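Local coordinates for protein salmonella plasmid virulence: SpvB (Salmonella typhimurium, PDB 6P0X) that probably transfers ADP-ribose from NAD(+) onto an arginine of host actin as a secreted virulence toxin, this piece being its N-terminal domain, at residues L187-D195 / E279-R287. Sequence-based numbering, arbitrary orientation.
Sequences LAENGDNVD and EIRLHRLCR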
loop_
_atom_site.group_PDB
_atom_site.type_symbol
_atom_site.label_atom_id
_atom_site.label_comp_id
_atom_site.label_asym_id
_atom_site.label_seq_id
_atom_site.Cartn_x
_atom_site.Cartn_y
_atom_site.Cartn_z
ATOM N N LEU A 187 -5.353 -1.060 5.892
ATOM C CA LEU A 187 -6.188 -1.738 6.872
ATOM C C LEU A 187 -5.927 -3.237 6.826
ATOM O O LEU A 187 -5.860 -3.827 5.743
ATOM C CB LEU A 187 -7.669 -1.461 6.611
ATOM C CG LEU A 187 -8.136 -0.030 6.854
ATOM C CD1 LEU A 187 -9.550 0.158 6.324
ATOM C CD2 LEU A 187 -8.058 0.302 8.338
ATOM N N ALA A 188 -5.784 -3.846 8.000
ATOM C CA ALA A 188 -5.622 -5.288 8.098
ATOM C C ALA A 188 -6.970 -5.987 7.971
ATOM O O ALA A 188 -7.974 -5.538 8.532
ATOM C CB ALA A 188 -4.968 -5.660 9.427
ATOM N N GLU A 189 -6.985 -7.096 7.239
ATOM C CA GLU A 189 -8.200 -7.888 7.116
ATOM C C GLU A 189 -8.593 -8.460 8.476
ATOM O O GLU A 189 -7.746 -8.739 9.328
ATOM C CB GLU A 189 -7.995 -9.010 6.094
ATOM C CG GLU A 189 -9.184 -9.952 5.914
ATOM C CD GLU A 189 -10.372 -9.300 5.245
ATOM O OE1 GLU A 189 -10.508 -9.444 4.011
ATOM O OE2 GLU A 189 -11.171 -8.651 5.951
ATOM N N ASN A 190 -9.895 -8.610 8.691
ATOM C CA ASN A 190 -10.409 -9.169 9.936
ATOM C C ASN A 190 -11.648 -9.997 9.606
ATOM O O ASN A 190 -11.910 -10.329 8.444
ATOM C CB ASN A 190 -10.670 -8.052 10.960
ATOM C CG ASN A 190 -11.637 -6.997 10.451
ATOM O OD1 ASN A 190 -12.614 -7.301 9.770
ATOM N ND2 ASN A 190 -11.365 -5.742 10.787
ATOM N N GLY A 191 -12.436 -10.326 10.629
ATOM C CA GLY A 191 -13.592 -11.178 10.434
ATOM C C GLY A 191 -14.929 -10.470 10.524
ATOM O O GLY A 191 -15.965 -11.123 10.682
ATOM N N ASP A 192 -14.923 -9.143 10.410
ATOM C CA ASP A 192 -16.162 -8.377 10.475
ATOM C C ASP A 192 -17.152 -8.861 9.423
ATOM O O ASP A 192 -16.811 -8.987 8.243
ATOM C CB ASP A 192 -15.883 -6.887 10.278
ATOM C CG ASP A 192 -15.016 -6.305 11.372
ATOM O OD1 ASP A 192 -14.768 -7.006 12.375
ATOM O OD2 ASP A 192 -14.584 -5.141 11.229
ATOM N N ASN A 193 -18.375 -9.146 9.867
ATOM C CA ASN A 193 -19.482 -9.574 9.013
ATOM C C ASN A 193 -19.207 -10.903 8.318
ATOM O O ASN A 193 -19.817 -11.204 7.288
ATOM C CB ASN A 193 -19.827 -8.498 7.975
ATOM C CG ASN A 193 -20.236 -7.188 8.613
ATOM O OD1 ASN A 193 -21.054 -7.160 9.533
ATOM N ND2 ASN A 193 -19.656 -6.090 8.136
ATOM N N VAL A 194 -18.315 -11.720 8.873
ATOM C CA VAL A 194 -17.982 -13.025 8.317
ATOM C C VAL A 194 -18.507 -14.095 9.263
ATOM O O VAL A 194 -18.241 -14.051 10.471
ATOM C CB VAL A 194 -16.466 -13.178 8.096
ATOM C CG1 VAL A 194 -16.145 -14.566 7.560
ATOM C CG2 VAL A 194 -15.947 -12.105 7.145
ATOM N N ASP A 195 -19.260 -15.046 8.718
ATOM C CA ASP A 195 -19.708 -16.198 9.493
ATOM C C ASP A 195 -18.519 -17.127 9.719
ATOM O O ASP A 195 -18.038 -17.772 8.783
ATOM C CB ASP A 195 -20.839 -16.912 8.762
ATOM C CG ASP A 195 -21.343 -18.131 9.511
ATOM O OD1 ASP A 195 -21.105 -18.227 10.733
ATOM O OD2 ASP A 195 -21.977 -18.997 8.872
ATOM N N GLU A 279 -1.355 -18.254 4.833
ATOM C CA GLU A 279 -2.653 -17.950 4.247
ATOM C C GLU A 279 -2.862 -16.445 4.167
ATOM O O GLU A 279 -2.572 -15.706 5.114
ATOM C CB GLU A 279 -3.779 -18.600 5.058
ATOM C CG GLU A 279 -5.189 -18.262 4.572
ATOM C CD GLU A 279 -6.255 -19.232 5.082
ATOM O OE1 GLU A 279 -7.378 -19.236 4.525
ATOM O OE2 GLU A 279 -5.982 -19.975 6.051
ATOM N N ILE A 280 -3.355 -15.992 3.019
ATOM C CA ILE A 280 -3.779 -14.612 2.818
ATOM C C ILE A 280 -5.203 -14.685 2.287
ATOM O O ILE A 280 -5.416 -15.027 1.121
ATOM C CB ILE A 280 -2.867 -13.851 1.851
ATOM C CG1 ILE A 280 -1.427 -13.845 2.369
ATOM C CG2 ILE A 280 -3.376 -12.436 1.644
ATOM C CD1 ILE A 280 -0.466 -13.100 1.460
ATOM N N ARG A 281 -6.180 -14.383 3.135
ATOM C CA ARG A 281 -7.586 -14.497 2.773
ATOM C C ARG A 281 -8.159 -13.114 2.496
ATOM O O ARG A 281 -7.840 -12.148 3.195
ATOM C CB ARG A 281 -8.375 -15.188 3.888
ATOM C CG ARG A 281 -9.814 -15.522 3.536
ATOM C CD ARG A 281 -10.283 -16.760 4.292
ATOM N NE ARG A 281 -11.616 -17.205 3.886
ATOM C CZ ARG A 281 -11.869 -17.924 2.795
ATOM N NH1 ARG A 281 -10.881 -18.277 1.980
ATOM N NH2 ARG A 281 -13.114 -18.287 2.514
ATOM N N LEU A 282 -8.999 -13.018 1.465
ATOM C CA LEU A 282 -9.609 -11.752 1.068
ATOM C C LEU A 282 -11.118 -11.840 1.246
ATOM O O LEU A 282 -11.773 -12.687 0.627
ATOM C CB LEU A 282 -9.263 -11.389 -0.377
ATOM C CG LEU A 282 -7.917 -10.695 -0.598
ATOM C CD1 LEU A 282 -6.782 -11.711 -0.612
ATOM C CD2 LEU A 282 -7.933 -9.871 -1.878
ATOM N N HIS A 283 -11.664 -10.958 2.081
ATOM C CA HIS A 283 -13.100 -10.870 2.304
ATOM C C HIS A 283 -13.700 -9.578 1.776
ATOM O O HIS A 283 -14.924 -9.417 1.825
ATOM C CB HIS A 283 -13.417 -10.988 3.802
ATOM C CG HIS A 283 -13.225 -12.361 4.365
ATOM N ND1 HIS A 283 -14.064 -13.413 4.066
ATOM C CD2 HIS A 283 -12.302 -12.849 5.229
ATOM C CE1 HIS A 283 -13.662 -14.493 4.715
ATOM N NE2 HIS A 283 -12.594 -14.178 5.426
ATOM N N ARG A 284 -12.884 -8.653 1.280
ATOM C CA ARG A 284 -13.337 -7.297 1.016
ATOM C C ARG A 284 -13.289 -6.978 -0.471
ATOM O O ARG A 284 -12.484 -7.537 -1.228
ATOM C CB ARG A 284 -12.490 -6.272 1.788
ATOM C CG ARG A 284 -12.313 -6.595 3.267
ATOM C CD ARG A 284 -13.637 -6.936 3.939
ATOM N NE ARG A 284 -13.429 -7.704 5.165
ATOM C CZ ARG A 284 -14.403 -8.116 5.970
ATOM N NH1 ARG A 284 -14.113 -8.815 7.060
ATOM N NH2 ARG A 284 -15.669 -7.830 5.691
ATOM N N LEU A 285 -14.174 -6.066 -0.872
ATOM C CA LEU A 285 -14.197 -5.467 -2.198
ATOM C C LEU A 285 -14.238 -3.961 -2.027
ATOM O O LEU A 285 -15.047 -3.447 -1.246
ATOM C CB LEU A 285 -15.415 -5.911 -3.010
ATOM C CG LEU A 285 -15.419 -7.262 -3.706
ATOM C CD1 LEU A 285 -16.857 -7.659 -3.993
ATOM C CD2 LEU A 285 -14.613 -7.192 -4.992
ATOM N N CYS A 286 -13.374 -3.254 -2.745
ATOM C CA CYS A 286 -13.437 -1.801 -2.720
ATOM C C CYS A 286 -14.698 -1.344 -3.444
ATOM O O CYS A 286 -14.865 -1.596 -4.643
ATOM C CB CYS A 286 -12.195 -1.184 -3.353
ATOM S SG CYS A 286 -12.287 0.621 -3.460
ATOM N N ARG A 287 -15.587 -0.681 -2.712
ATOM C CA ARG A 287 -16.843 -0.229 -3.289
ATOM C C ARG A 287 -16.761 1.185 -3.837
ATOM O O ARG A 287 -17.526 1.527 -4.747
ATOM C CB ARG A 287 -17.966 -0.297 -2.249
ATOM C CG ARG A 287 -18.032 -1.602 -1.473
ATOM C CD ARG A 287 -18.109 -2.802 -2.401
ATOM N NE ARG A 287 -17.889 -4.051 -1.677
ATOM C CZ ARG A 287 -18.814 -4.986 -1.490
ATOM N NH1 ARG A 287 -20.034 -4.829 -1.985
ATOM N NH2 ARG A 287 -18.514 -6.089 -0.814
#
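The buried carboxylate of E189 meets R284 and the backbone of H283, one oxygen to each. OE2 takes the NE hydrogen of R284 on its syn lone pair at 2.6 Å, a nearly straight bond (165°) within the guanidinium plane and the core of a salt bridge; NH1 adds a weak bond to the same oxygen. The anti lone pair of OE2 accepts the backbone N of the following residue, N190. OE1 lies 2.7 Å from H283 N, which approaches from above the carboxylate plane, and is also hydrogen-bonded to Y210 OH. CG of E189 stands anti to the backbone N (chi1 178°) and the chain then bends at chi2, bringing the acid onto the opposing backbone.

The guanidinium of R284 spends the rest of its edge on backbone carbonyls. NH1 reaches N190 O at 3.0 Å, well above that carbonyl's plane, while NH1 and NH2 converge end-on on D192 O, each at 3.0 Å; NH2 also donates to L265 O. With NE, NH1 and NH2 all engaged, the group's rotation is fixed and the positive charge probably favours the ionised carboxylate of E189. N190 OD1 accepts D192 N in an Asx turn and the indole NH of W264; the Asx turn overlaps a type II turn from G191 to V194, closed by V194 N to G191 O. At the end of the turn, V194 CG2 sits over one face of the H283 imidazole, 3.9 Å from the ring centroid, a CH-pi contact; the H283 side chain finds its strongest polar partner in R205, outside both segments.

The contact thus fastens the loop leaving strand 181-188 to the end of strand 280-282 and the chain just past it. Strand 209-211 pairs antiparallel with 181-188, its Y210 touching L282, while 280-282 forms a two-stranded antiparallel sheet with 271-273.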